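Local coordinates for protein alcohol dehydrogenase (Aeropyrum pernix, PDB 1H2B) that binds zinc and NAD and probably catalyses the NAD-dependent interconversion of alcohols with aldehydes or ketones, at residues 53-56 with 57-60; 126-129 with 130-133; 161-164 with 165-168; 319-322 with 323-326; 339-342 with 343-347. One frame throughout, in Å; residues are numbered along the deposited sequence.

Overall arrangement
Five local contacts follow one another along the chain. Contact 1, at the start of helix 55-61, lies next to contact 5, on helix 339-347, with centres about 10 Å apart and Leu58 packed against Leu343. Contact 2, a loop turn, is about 13 Å from contact 1, centre to centre, and adds Phe128 to the octanoic acid pocket. Contact 3 joins helices 157-162 and 166-181; its Asp168 shares the zinc ion with Cys54 of contact 1. Contact 4 closes helix 312-323 about 12 Å beyond contact 3, between centres, and lies across the chain's centre from contact 1. Contacts 1 and 3 supply ligands to one zinc ion, contact 2 lies beside it, and contact 4 meets a second subunit.

Contact 1 of 5, residues 53-56 with 57-60; sequences VCHT and DLHL. With ZN (zinc ion), chain J; NAJ (nicotinamide-adenine-dinucleotide (acidic form)), chain I; OCA (octanoic acid (caprylic acid)), chain H.
The carbonyl oxygen of His55 receives two amides from the next turn, His59 N at 3.2 Å and, weakly, Leu58 N. The imidazoles of His55 and His59 meet obliquely, planes at 45°, with CD2 of His55 3.4 Å from CE1 of His59. Leu58 CD1 sits over the centre of the His55 ring, a CH-pi contact 3.6 Å from the centroid. With CG anti to the backbone N (chi1 -153°), the ring swings toward NAD, and ND1 donates in the ring plane to O1A at 2.7 Å. An alanine here is likely to leave that phosphate oxygen without its imidazole mate and to strip the Leu58 methyl of its aromatic cover. Cys54 and Asp57 form a capping box: Cys54 N donates to Asp57 OD1 at 2.9 Å, Thr56 N donates to Cys54 SG, and the same sulfur holds zinc at 2.3 Å. Thr56 OG1 donates to O1 of octanoic acid at 2.7 Å, accepts from O2D of NAD and is also bonded to Tyr286 OH. With His55 N also donating to O1N, the helix start probably offers a favourable field to the pyrophosphate beside the metal.

Contact 2 of 5, residues 126-129 with 130-133; sequences LEFP and GLNI
Phe128 lies side by side with Leu131, both side chains pointing the same way. Its CB passes Asn132 OD1 at 3.8 Å and Leu131 CB a little farther off; CG again faces Leu131 CB. On the ring, CD2 approaches Leu131 CB to 3.5 Å, and CE2 reaches Leu131 CD2, also at 3.5 Å. A chi1 of -160° sets CG beside the carbonyl carbon and lays the ring along the leucine, carrying its outer part to the bound octanoic acid. The turn belongs to the loop between helix 113-116 and strand 140-143, in the GroES-like part of the enzyme, and lends Phe128 to the octanoic acid pocket, probably also the substrate site. The backbone closes on itself: Phe128 O accepts from Leu131 N at 2.9 Å and from Asn132 N at 3.2 Å, the latter in the carbonyl plane. Asn132 folds its amide back, and OD1 takes Phe128 N at 3.0 Å, so the N-H and C=O of one residue are both bound within the turn. Gly130 adopts a positive phi of 93°, where a CB would collide with Pro129 O. Beyond it, Ile133 CD1 touches Glu127 CB, at 3.9 Å, and Pro129 CG, while the carboxylate of Glu127 forms a salt bridge with Arg41. Leu131 also packs against His79, a zinc ligand.

Contact 3 of 5, residues 161-164 with 165-168; sequences VEMA and PLAD. With ZN (zinc ion), chain J; OCA (octanoic acid (caprylic acid)), chain H.
Ala164 and Pro165 meet closely, Ala164 CB 3.4 Å from Pro165 CD, a closeness that the Ala-Pro peptide link itself imposes. The turn carries the tight side: two backbone bonds close it, Leu166 N to Met163 O and Ala167 N to Ala164 O, each 3.0 Å long. In both the donor stands above the carbonyl plane, by 48° and 40°, in keeping with so sharp a turn. Leu166 CG and CB touch Met163 O, and its CD1 packs on the Met163 methyl, CE, at 3.8 Å; a bend at chi3 (79°) carries CE there. That pair is covered by helix 312-323, where Val319 and Leu323 touch Met163 and Ala322 touches Leu166. Met163 to Leu166 is a type I beta turn linking helix 157-162 to helix 166-181, the latter with a wider, pi-type turn at 166-168. The other flank is looser: Glu162 points away from 165-168, is partly exposed, and has a long, weak ion pair with Arg328. The carboxylate of Asp168 takes no part in the turn and extends to the zinc site. Its OD1 binds the zinc ion together with Cys54 SG, His79 NE2 and O1 of octanoic acid, at a place where the horse liver enzyme has a cysteine. Asp168 OD2 lies 2.6 Å from O2 of the same acid, and Asp168 O accepts the hydroxyl of Thr172.

Contact 4 of 5, residues 319-322 with 323-326; sequences VTLA and LQGK
In Gln324, CG stands beside the backbone N and anti to the carbonyl carbon (chi1 -69°); the chain then runs extended, laying the carboxamide back along the last turn. NE2 comes 3.6 Å from Thr320 CG2, while OE1 lies 3.9 Å from Leu321 CD2. CG of Gln324 also rests on Thr320 O, at 3.2 Å. Without the carboxamide, as with an alanine here, the Thr320 and Leu321 methyls would probably lose that cover and a gap would open toward Thr213 of the second subunit. Next to it, Leu323 lies side by side with Val319, CD1 against CG1 at 3.8 Å, and Lys326 passes Leu321 at about a right angle, with CD 4.0 Å from CD2. Thr320 OG1 is bonded elsewhere, to His316 O. Leu321 also reaches Pro186 of the second subunit, which puts this helix end at a subunit interface. Two amides, Leu323 N and Gln324 N, make regular bonds back to Val319 O and Thr320 O. The next two break the pattern: Lys326 N reaches Leu321 O at 2.9 Å, and Gly325 N bonds Ala322 O. With phi of Gly325 at 80°, this is a Schellman motif, closing helix 312-323.

Contact 5 of 5, residues 339-342 with 343-347; sequences INDV and LERLE
Helix 339-347 is the connection of a beta-alpha-beta crossover between parallel strands 331-335 and 354-358, and its first two turns are joined by four regular backbone bonds, such as Leu346 N to Val342 O at 2.8 Å. Ile339 and Leu343 lie side by side on the buried face, CG1 to CD1 at 4.2 Å, with Leu58 of helix 55-61 packed on Leu343. On another face Asp341 and Arg345 pair indirectly. Arg345 CD lies 3.8 Å from Asp341 OD2, and the bend at chi3 (46°) then turns the guanidinium; a water donates to Asp341 OD2 at 2.7 Å while accepting from Arg345 NH1 at 3.1 Å. Val342 CG2 sits near the guanidinium edge. NH1 has a direct salt bridge to Asp332, and NH2 bonds Glu350 O. Asp341 OD1 and Glu344 OE1 stand 4.4 Å apart on the exposed side; the arginine and its water probably soften the mutual repulsion of these like charges.

Contact 1 of 5, residues 53-56 with 57-60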
loop_
_atom_site.group_PDB
_atom_site.type_symbol
_atom_site.label_atom_id
_atom_site.label_comp_id
_atom_site.label_asym_id
_atom_site.label_seq_id
_atom_site.Cartn_x
_atom_site.Cartn_y
_atom_site.Cartn_z
ATOM N N VAL B 53 -24.838 18.039 16.463
ATOM C CA VAL B 53 -25.168 17.152 17.576
ATOM C C VAL B 53 -24.929 15.709 17.094
ATOM O O VAL B 53 -25.474 15.300 16.073
ATOM C CB VAL B 53 -26.641 17.247 17.966
ATOM C CG1 VAL B 53 -26.914 16.409 19.188
ATOM C CG2 VAL B 53 -27.028 18.726 18.255
ATOM N N CYS B 54 -24.062 15.005 17.792
ATOM C CA CYS B 54 -23.615 13.687 17.381
ATOM C C CYS B 54 -24.223 12.594 18.250
ATOM O O CYS B 54 -24.491 12.834 19.439
ATOM C CB CYS B 54 -22.078 13.675 17.524
ATOM S SG CYS B 54 -21.242 12.149 16.978
ATOM N N HIS B 55 -24.384 11.379 17.717
ATOM C CA HIS B 55 -24.770 10.312 18.629
ATOM C C HIS B 55 -23.782 10.127 19.797
ATOM O O HIS B 55 -24.158 9.661 20.877
ATOM C CB HIS B 55 -25.016 8.995 17.873
ATOM C CG HIS B 55 -25.985 8.071 18.558
ATOM N ND1 HIS B 55 -27.179 7.718 17.981
ATOM C CD2 HIS B 55 -25.936 7.449 19.764
ATOM C CE1 HIS B 55 -27.836 6.908 18.802
ATOM N NE2 HIS B 55 -27.103 6.723 19.888
ATOM N N THR B 56 -22.517 10.511 19.614
ATOM C CA THR B 56 -21.583 10.483 20.717
ATOM C C THR B 56 -22.037 11.339 21.886
ATOM O O THR B 56 -21.677 11.032 23.034
ATOM C CB THR B 56 -20.223 10.952 20.232
ATOM O OG1 THR B 56 -19.664 9.893 19.448
ATOM C CG2 THR B 56 -19.251 11.203 21.427
ATOM N N ASP B 57 -22.779 12.400 21.586
ATOM C CA ASP B 57 -23.333 13.249 22.673
ATOM C C ASP B 57 -24.329 12.503 23.545
ATOM O O ASP B 57 -24.332 12.709 24.775
ATOM C CB ASP B 57 -23.882 14.545 22.103
ATOM C CG ASP B 57 -22.780 15.338 21.454
ATOM O OD1 ASP B 57 -22.969 15.902 20.350
ATOM O OD2 ASP B 57 -21.678 15.370 22.028
ATOM N N LEU B 58 -25.104 11.598 22.952
ATOM C CA LEU B 58 -25.955 10.733 23.768
ATOM C C LEU B 58 -25.124 9.776 24.604
ATOM O O LEU B 58 -25.376 9.582 25.804
ATOM C CB LEU B 58 -26.917 9.956 22.883
ATOM C CG LEU B 58 -27.948 10.737 22.081
ATOM C CD1 LEU B 58 -28.535 9.818 21.045
ATOM C CD2 LEU B 58 -29.023 11.184 23.079
ATOM N N HIS B 59 -24.117 9.163 23.988
ATOM C CA HIS B 59 -23.198 8.321 24.727
ATOM C C HIS B 59 -22.537 9.086 25.873
ATOM O O HIS B 59 -22.389 8.539 26.961
ATOM C CB HIS B 59 -22.120 7.685 23.822
ATOM C CG HIS B 59 -22.650 6.825 22.701
ATOM N ND1 HIS B 59 -23.772 6.028 22.805
ATOM C CD2 HIS B 59 -22.177 6.634 21.449
ATOM C CE1 HIS B 59 -23.981 5.411 21.652
ATOM N NE2 HIS B 59 -23.000 5.726 20.829
ATOM N N LEU B 60 -22.164 10.364 25.648
ATOM C CA LEU B 60 -21.521 11.157 26.696
ATOM C C LEU B 60 -22.472 11.350 27.870
ATOM O O LEU B 60 -22.081 11.105 29.013
ATOM C CB LEU B 60 -21.103 12.534 26.151
ATOM C CG LEU B 60 -19.755 12.453 25.398
ATOM C CD1 LEU B 60 -19.582 13.709 24.565
ATOM C CD2 LEU B 60 -18.545 12.202 26.268
HETATM ZN ZN ZN J . -19.103 12.842 17.242
HETATM P PA NAJ I . -27.182 8.551 14.274
HETATM O O1A NAJ I . -28.059 8.350 15.479
HETATM O O2A NAJ I . -27.354 9.816 13.418
HETATM O O5B NAJ I . -27.368 7.389 13.195
HETATM C C5B NAJ I . -27.539 6.014 13.568
HETATM C C4B NAJ I . -28.304 5.407 12.405
HETATM O O4B NAJ I . -28.326 3.981 12.620
HETATM C C3B NAJ I . -29.738 5.920 12.273
HETATM O O3B NAJ I . -30.044 6.309 10.923
HETATM C C2B NAJ I . -30.486 4.676 12.733
HETATM O O2B NAJ I . -31.831 4.588 12.239
HETATM C C1B NAJ I . -29.614 3.515 12.239
HETATM N N9A NAJ I . -29.840 2.238 12.916
HETATM C C8A NAJ I . -30.213 1.964 14.239
HETATM N N7A NAJ I . -30.266 0.616 14.419
HETATM C C5A NAJ I . -29.942 0.029 13.230
HETATM C C6A NAJ I . -29.836 -1.277 12.819
HETATM N N6A NAJ I . -30.110 -2.318 13.617
HETATM N N1A NAJ I . -29.411 -1.528 11.541
HETATM C C2A NAJ I . -29.158 -0.513 10.634
HETATM N N3A NAJ I . -29.292 0.768 11.042
HETATM C C4A NAJ I . -29.682 1.030 12.317
HETATM O O3 NAJ I . -25.687 8.409 14.796
HETATM P PN NAJ I . -24.350 9.151 14.278
HETATM O O1N NAJ I . -24.184 10.427 14.964
HETATM O O2N NAJ I . -24.300 9.096 12.804
HETATM O O5D NAJ I . -23.253 8.187 14.947
HETATM C C5D NAJ I . -23.150 6.852 14.456
HETATM C C4D NAJ I . -22.270 6.042 15.393
HETATM O O4D NAJ I . -20.910 6.471 15.200
HETATM C C3D NAJ I . -22.554 6.278 16.876
HETATM O O3D NAJ I . -22.185 5.088 17.596
HETATM C C2D NAJ I . -21.579 7.407 17.236
HETATM O O2D NAJ I . -21.270 7.523 18.597
HETATM C C1D NAJ I . -20.369 6.918 16.420
HETATM N N1N NAJ I . -19.284 7.861 16.149
HETATM C C2N NAJ I . -18.053 7.313 15.942
HETATM C C3N NAJ I . -16.984 8.129 15.615
HETATM C C7N NAJ I . -15.627 7.527 15.451
HETATM O O7N NAJ I . -14.640 8.410 15.223
HETATM N N7N NAJ I . -15.352 6.219 15.444
HETATM C C4N NAJ I . -17.127 9.547 15.456
HETATM C C5N NAJ I . -18.469 10.021 15.510
HETATM C C6N NAJ I . -19.511 9.194 15.884
HETATM C C1 OCA H . -16.699 11.442 18.146
HETATM C C2 OCA H . -16.040 10.332 18.978
HETATM C C3 OCA H . -14.535 10.601 19.156
HETATM C C4 OCA H . -13.868 9.796 20.259
HETATM C C5 OCA H . -12.434 10.290 20.445
HETATM C C6 OCA H . -11.646 9.372 21.376
HETATM C C7 OCA H . -10.177 9.757 21.514
HETATM C C8 OCA H . -9.494 8.786 22.462
HETATM O O1 OCA H . -17.957 11.494 18.045
HETATM O O2 OCA H . -15.995 12.275 17.539
#

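Contact 2 of 5, residues 126-129 with 130-133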
loop_
_atom_site.group_PDB
_atom_site.type_symbol
_atom_site.label_atom_id
_atom_site.label_comp_id
_atom_site.label_asym_id
_atom_site.label_seq_id
_atom_site.Cartn_x
_atom_site.Cartn_y
_atom_site.Cartn_z
ATOM N N LEU B 126 -3.343 14.972 23.368
ATOM C CA LEU B 126 -4.614 15.318 22.731
ATOM C C LEU B 126 -5.677 15.790 23.726
ATOM O O LEU B 126 -5.921 15.159 24.752
ATOM C CB LEU B 126 -5.151 14.071 22.004
ATOM C CG LEU B 126 -6.320 14.262 21.047
ATOM C CD1 LEU B 126 -6.478 15.664 20.619
ATOM C CD2 LEU B 126 -5.930 13.468 19.841
ATOM N N GLU B 127 -6.315 16.907 23.387
ATOM C CA GLU B 127 -7.513 17.400 24.091
ATOM C C GLU B 127 -8.607 17.509 23.028
ATOM O O GLU B 127 -8.285 17.611 21.842
ATOM C CB GLU B 127 -7.183 18.771 24.669
ATOM C CG GLU B 127 -6.084 18.670 25.726
ATOM C CD GLU B 127 -5.974 19.889 26.627
ATOM O OE1 GLU B 127 -5.088 20.739 26.369
ATOM O OE2 GLU B 127 -6.760 19.989 27.593
ATOM N N PHE B 128 -9.867 17.405 23.432
ATOM C CA PHE B 128 -10.929 17.250 22.447
ATOM C C PHE B 128 -12.111 18.053 22.946
ATOM O O PHE B 128 -12.913 17.552 23.782
ATOM C CB PHE B 128 -11.232 15.738 22.311
ATOM C CG PHE B 128 -11.947 15.318 21.037
ATOM C CD1 PHE B 128 -11.331 14.447 20.139
ATOM C CD2 PHE B 128 -13.267 15.662 20.811
ATOM C CE1 PHE B 128 -11.996 14.021 18.984
ATOM C CE2 PHE B 128 -13.955 15.226 19.670
ATOM C CZ PHE B 128 -13.305 14.402 18.744
ATOM N N PRO B 129 -12.255 19.314 22.498
ATOM C CA PRO B 129 -13.412 20.129 22.882
ATOM C C PRO B 129 -14.758 19.388 22.709
ATOM O O PRO B 129 -15.063 18.768 21.684
ATOM C CB PRO B 129 -13.320 21.323 21.955
ATOM C CG PRO B 129 -11.776 21.508 21.817
ATOM C CD PRO B 129 -11.309 20.072 21.653
ATOM N N GLY B 130 -15.542 19.413 23.782
ATOM C CA GLY B 130 -16.811 18.718 23.746
ATOM C C GLY B 130 -16.760 17.302 24.265
ATOM O O GLY B 130 -17.809 16.760 24.605
ATOM N N LEU B 131 -15.593 16.667 24.275
ATOM C CA LEU B 131 -15.516 15.269 24.707
ATOM C C LEU B 131 -15.007 15.216 26.115
ATOM O O LEU B 131 -15.594 14.556 26.947
ATOM C CB LEU B 131 -14.550 14.446 23.850
ATOM C CG LEU B 131 -15.203 13.496 22.853
ATOM C CD1 LEU B 131 -15.761 12.278 23.537
ATOM C CD2 LEU B 131 -16.294 14.209 22.049
ATOM N N ASN B 132 -13.870 15.874 26.348
ATOM C CA ASN B 132 -13.262 15.945 27.678
ATOM C C ASN B 132 -13.002 17.343 28.249
ATOM O O ASN B 132 -12.591 17.465 29.416
ATOM C CB ASN B 132 -12.010 15.027 27.778
ATOM C CG ASN B 132 -10.830 15.490 26.923
ATOM O OD1 ASN B 132 -10.956 16.318 26.033
ATOM N ND2 ASN B 132 -9.658 14.935 27.208
ATOM N N ILE B 133 -13.241 18.384 27.451
ATOM C CA ILE B 133 -13.100 19.793 27.868
ATOM C C ILE B 133 -14.196 20.586 27.180
ATOM O O ILE B 133 -14.914 20.023 26.365
ATOM C CB ILE B 133 -11.681 20.369 27.504
ATOM C CG1 ILE B 133 -11.380 20.305 25.989
ATOM C CG2 ILE B 133 -10.572 19.623 28.244
ATOM C CD1 ILE B 133 -10.153 21.141 25.548
#

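Contact 3 of 5, residues 161-164 with 165-168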
loop_
_atom_site.group_PDB
_atom_site.type_symbol
_atom_site.label_atom_id
_atom_site.label_comp_id
_atom_site.label_asym_id
_atom_site.label_seq_id
_atom_site.Cartn_x
_atom_site.Cartn_y
_atom_site.Cartn_z
ATOM N N VAL B 161 -23.099 26.988 8.087
ATOM C CA VAL B 161 -23.780 26.145 9.065
ATOM C C VAL B 161 -24.019 24.734 8.516
ATOM O O VAL B 161 -23.858 23.731 9.238
ATOM C CB VAL B 161 -25.140 26.808 9.436
ATOM C CG1 VAL B 161 -26.048 25.842 10.229
ATOM C CG2 VAL B 161 -24.877 28.087 10.239
ATOM N N GLU B 162 -24.370 24.642 7.227
ATOM C CA GLU B 162 -24.565 23.373 6.557
ATOM C C GLU B 162 -23.288 22.529 6.482
ATOM O O GLU B 162 -23.363 21.330 6.338
ATOM C CB GLU B 162 -25.144 23.623 5.153
ATOM C CG GLU B 162 -26.655 23.837 5.180
ATOM C CD GLU B 162 -27.275 23.868 3.788
ATOM O OE1 GLU B 162 -26.674 23.302 2.824
ATOM O OE2 GLU B 162 -28.375 24.461 3.668
ATOM N N MET B 163 -22.135 23.169 6.609
ATOM C CA MET B 163 -20.868 22.464 6.622
ATOM C C MET B 163 -20.495 21.948 8.007
ATOM O O MET B 163 -19.496 21.232 8.122
ATOM C CB MET B 163 -19.763 23.392 6.121
ATOM C CG MET B 163 -19.929 23.691 4.592
ATOM S SD MET B 163 -18.530 24.696 3.956
ATOM C CE MET B 163 -17.228 23.440 3.743
ATOM N N ALA B 164 -21.220 22.337 9.050
ATOM C CA ALA B 164 -20.795 21.991 10.396
ATOM C C ALA B 164 -20.520 20.487 10.560
ATOM O O ALA B 164 -19.487 20.102 11.130
ATOM C CB ALA B 164 -21.816 22.434 11.485
ATOM N N PRO B 165 -21.439 19.630 10.087
ATOM C CA PRO B 165 -21.214 18.194 10.317
ATOM C C PRO B 165 -19.983 17.643 9.654
ATOM O O PRO B 165 -19.585 16.549 10.091
ATOM C CB PRO B 165 -22.495 17.552 9.762
ATOM C CG PRO B 165 -23.512 18.642 10.037
ATOM C CD PRO B 165 -22.776 19.860 9.485
ATOM N N LEU B 166 -19.381 18.338 8.694
ATOM C CA LEU B 166 -18.139 17.814 8.088
ATOM C C LEU B 166 -17.023 17.691 9.146
ATOM O O LEU B 166 -16.092 16.873 8.994
ATOM C CB LEU B 166 -17.644 18.736 6.920
ATOM C CG LEU B 166 -18.705 18.906 5.835
ATOM C CD1 LEU B 166 -18.104 19.886 4.850
ATOM C CD2 LEU B 166 -18.983 17.565 5.087
ATOM N N ALA B 167 -17.113 18.485 10.231
ATOM C CA ALA B 167 -16.057 18.550 11.243
ATOM C C ALA B 167 -15.935 17.298 12.105
ATOM O O ALA B 167 -14.899 17.066 12.705
ATOM C CB ALA B 167 -16.293 19.750 12.171
ATOM N N ASP B 168 -16.969 16.451 12.104
ATOM C CA ASP B 168 -16.871 15.222 12.885
ATOM C C ASP B 168 -17.576 14.067 12.146
ATOM O O ASP B 168 -16.949 13.076 11.773
ATOM C CB ASP B 168 -17.509 15.430 14.245
ATOM C CG ASP B 168 -17.332 14.260 15.142
ATOM O OD1 ASP B 168 -18.396 13.682 15.510
ATOM O OD2 ASP B 168 -16.212 13.846 15.515
HETATM ZN ZN ZN J . -19.103 12.842 17.242
HETATM C C1 OCA H . -16.699 11.442 18.146
HETATM C C2 OCA H . -16.040 10.332 18.978
HETATM C C3 OCA H . -14.535 10.601 19.156
HETATM C C4 OCA H . -13.868 9.796 20.259
HETATM C C5 OCA H . -12.434 10.290 20.445
HETATM C C6 OCA H . -11.646 9.372 21.376
HETATM C C7 OCA H . -10.177 9.757 21.514
HETATM C C8 OCA H . -9.494 8.786 22.462
HETATM O O1 OCA H . -17.957 11.494 18.045
HETATM O O2 OCA H . -15.995 12.275 17.539
#

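Contact 4 of 5, residues 319-322 with 323-326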
loop_
_atom_site.group_PDB
_atom_site.type_symbol
_atom_site.label_atom_id
_atom_site.label_comp_id
_atom_site.label_asym_id
_atom_site.label_seq_id
_atom_site.Cartn_x
_atom_site.Cartn_y
_atom_site.Cartn_z
ATOM N N VAL B 319 -13.375 18.981 3.069
ATOM C CA VAL B 319 -13.842 20.319 2.845
ATOM C C VAL B 319 -13.755 20.643 1.336
ATOM O O VAL B 319 -14.674 21.245 0.809
ATOM C CB VAL B 319 -13.059 21.303 3.672
ATOM C CG1 VAL B 319 -13.360 22.775 3.217
ATOM C CG2 VAL B 319 -13.443 21.148 5.130
ATOM N N THR B 320 -12.669 20.230 0.687
ATOM C CA THR B 320 -12.555 20.420 -0.762
ATOM C C THR B 320 -13.721 19.765 -1.527
ATOM O O THR B 320 -14.376 20.395 -2.376
ATOM C CB THR B 320 -11.224 19.876 -1.249
ATOM O OG1 THR B 320 -10.149 20.680 -0.725
ATOM C CG2 THR B 320 -11.185 20.002 -2.825
ATOM N N LEU B 321 -14.045 18.504 -1.219
ATOM C CA LEU B 321 -15.170 17.835 -1.851
ATOM C C LEU B 321 -16.487 18.596 -1.631
ATOM O O LEU B 321 -17.316 18.707 -2.527
ATOM C CB LEU B 321 -15.345 16.432 -1.244
ATOM C CG LEU B 321 -14.529 15.289 -1.772
ATOM C CD1 LEU B 321 -14.948 14.021 -1.010
ATOM C CD2 LEU B 321 -14.724 15.111 -3.302
ATOM N N ALA B 322 -16.693 19.107 -0.421
ATOM C CA ALA B 322 -17.903 19.860 -0.115
ATOM C C ALA B 322 -17.967 21.171 -0.918
ATOM O O ALA B 322 -19.030 21.495 -1.495
ATOM C CB ALA B 322 -18.024 20.101 1.406
ATOM N N LEU B 323 -16.833 21.850 -1.009
ATOM C CA LEU B 323 -16.790 23.130 -1.746
ATOM C C LEU B 323 -16.985 22.869 -3.234
ATOM O O LEU B 323 -17.515 23.746 -3.956
ATOM C CB LEU B 323 -15.506 23.882 -1.457
ATOM C CG LEU B 323 -15.476 24.407 -0.014
ATOM C CD1 LEU B 323 -14.103 25.022 0.271
ATOM C CD2 LEU B 323 -16.628 25.406 0.277
ATOM N N GLN B 324 -16.588 21.684 -3.707
ATOM C CA GLN B 324 -16.848 21.258 -5.093
ATOM C C GLN B 324 -18.293 20.870 -5.368
ATOM O O GLN B 324 -18.661 20.610 -6.530
ATOM C CB GLN B 324 -15.926 20.078 -5.487
ATOM C CG GLN B 324 -14.484 20.463 -5.614
ATOM C CD GLN B 324 -13.578 19.274 -5.833
ATOM O OE1 GLN B 324 -13.999 18.113 -5.640
ATOM N NE2 GLN B 324 -12.366 19.532 -6.210
ATOM N N GLY B 325 -19.098 20.765 -4.301
ATOM C CA GLY B 325 -20.477 20.359 -4.419
ATOM C C GLY B 325 -20.688 18.867 -4.545
ATOM O O GLY B 325 -21.760 18.424 -4.968
ATOM N N LYS B 326 -19.673 18.069 -4.175
ATOM C CA LYS B 326 -19.711 16.619 -4.377
ATOM C C LYS B 326 -20.219 15.857 -3.153
ATOM O O LYS B 326 -20.544 14.686 -3.232
ATOM C CB LYS B 326 -18.367 16.075 -4.828
ATOM C CG LYS B 326 -18.018 16.580 -6.227
ATOM C CD LYS B 326 -16.682 16.140 -6.677
ATOM C CE LYS B 326 -16.273 16.892 -7.957
ATOM N NZ LYS B 326 -14.972 16.403 -8.522
#

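Contact 5 of 5, residues 339-342 with 343-347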
loop_
_atom_site.group_PDB
_atom_site.type_symbol
_atom_site.label_atom_id
_atom_site.label_comp_id
_atom_site.label_asym_id
_atom_site.label_seq_id
_atom_site.Cartn_x
_atom_site.Cartn_y
_atom_site.Cartn_z
ATOM N N ILE B 339 -31.319 22.001 22.531
ATOM C CA ILE B 339 -30.439 20.840 22.622
ATOM C C ILE B 339 -31.037 19.565 23.211
ATOM O O ILE B 339 -30.878 18.492 22.642
ATOM C CB ILE B 339 -29.091 21.200 23.276
ATOM C CG1 ILE B 339 -28.118 20.024 23.151
ATOM C CG2 ILE B 339 -29.271 21.646 24.730
ATOM C CD1 ILE B 339 -26.677 20.488 23.187
ATOM N N ASN B 340 -31.744 19.676 24.330
ATOM C CA ASN B 340 -32.285 18.473 24.945
ATOM C C ASN B 340 -33.415 17.831 24.176
ATOM O O ASN B 340 -33.467 16.592 24.100
ATOM C CB ASN B 340 -32.695 18.778 26.391
ATOM C CG ASN B 340 -31.514 18.988 27.274
ATOM O OD1 ASN B 340 -30.621 18.142 27.377
ATOM N ND2 ASN B 340 -31.508 20.120 27.964
ATOM N N ASP B 341 -34.283 18.631 23.577
ATOM C CA ASP B 341 -35.285 18.095 22.651
ATOM C C ASP B 341 -34.611 17.395 21.460
ATOM O O ASP B 341 -35.045 16.339 21.033
ATOM C CB ASP B 341 -36.220 19.182 22.145
ATOM C CG ASP B 341 -37.277 18.640 21.209
ATOM O OD1 ASP B 341 -38.037 17.751 21.639
ATOM O OD2 ASP B 341 -37.415 19.026 20.023
ATOM N N VAL B 342 -33.531 17.981 20.946
ATOM C CA VAL B 342 -32.845 17.347 19.813
ATOM C C VAL B 342 -32.212 16.010 20.194
ATOM O O VAL B 342 -32.291 15.040 19.428
ATOM C CB VAL B 342 -31.788 18.301 19.203
ATOM C CG1 VAL B 342 -30.896 17.558 18.166
ATOM C CG2 VAL B 342 -32.476 19.474 18.571
ATOM N N LEU B 343 -31.572 15.952 21.362
ATOM C CA LEU B 343 -30.981 14.715 21.868
ATOM C C LEU B 343 -32.059 13.647 22.075
ATOM O O LEU B 343 -31.861 12.498 21.736
ATOM C CB LEU B 343 -30.253 14.968 23.185
ATOM C CG LEU B 343 -28.916 15.722 23.104
ATOM C CD1 LEU B 343 -28.446 16.108 24.503
ATOM C CD2 LEU B 343 -27.864 14.784 22.431
ATOM N N GLU B 344 -33.220 14.049 22.612
ATOM C CA GLU B 344 -34.337 13.110 22.687
ATOM C C GLU B 344 -34.746 12.554 21.299
ATOM O O GLU B 344 -34.932 11.321 21.135
ATOM C CB GLU B 344 -35.523 13.795 23.381
ATOM C CG GLU B 344 -35.377 13.906 24.895
ATOM C CD GLU B 344 -36.366 14.906 25.512
ATOM O OE1 GLU B 344 -37.532 14.995 25.042
ATOM O OE2 GLU B 344 -35.974 15.616 26.474
ATOM N N ARG B 345 -34.901 13.429 20.311
ATOM C CA ARG B 345 -35.261 12.987 18.958
ATOM C C ARG B 345 -34.190 12.045 18.404
ATOM O O ARG B 345 -34.489 11.007 17.818
ATOM C CB ARG B 345 -35.423 14.176 18.030
ATOM C CG ARG B 345 -36.651 15.064 18.409
ATOM C CD ARG B 345 -36.857 16.243 17.517
ATOM N NE ARG B 345 -36.746 15.869 16.107
ATOM C CZ ARG B 345 -35.915 16.443 15.239
ATOM N NH1 ARG B 345 -35.127 17.458 15.615
ATOM N NH2 ARG B 345 -35.875 16.004 13.989
ATOM N N LEU B 346 -32.936 12.427 18.609
ATOM C CA LEU B 346 -31.836 11.584 18.094
ATOM C C LEU B 346 -31.868 10.194 18.693
ATOM O O LEU B 346 -31.686 9.206 17.973
ATOM C CB LEU B 346 -30.460 12.254 18.312
ATOM C CG LEU B 346 -29.265 11.583 17.598
ATOM C CD1 LEU B 346 -29.368 11.607 16.099
ATOM C CD2 LEU B 346 -28.009 12.370 18.038
ATOM N N GLU B 347 -32.102 10.091 20.008
ATOM C CA GLU B 347 -32.161 8.790 20.681
ATOM C C GLU B 347 -33.276 7.941 20.063
ATOM O O GLU B 347 -33.142 6.705 19.988
ATOM C CB GLU B 347 -32.393 8.997 22.185
ATOM C CG GLU B 347 -32.611 7.739 23.018
ATOM C CD GLU B 347 -31.391 6.850 23.101
ATOM O OE1 GLU B 347 -30.247 7.342 22.892
ATOM O OE2 GLU B 347 -31.574 5.650 23.385
HETATM O O HOH W 1 -36.238 19.446 17.675
#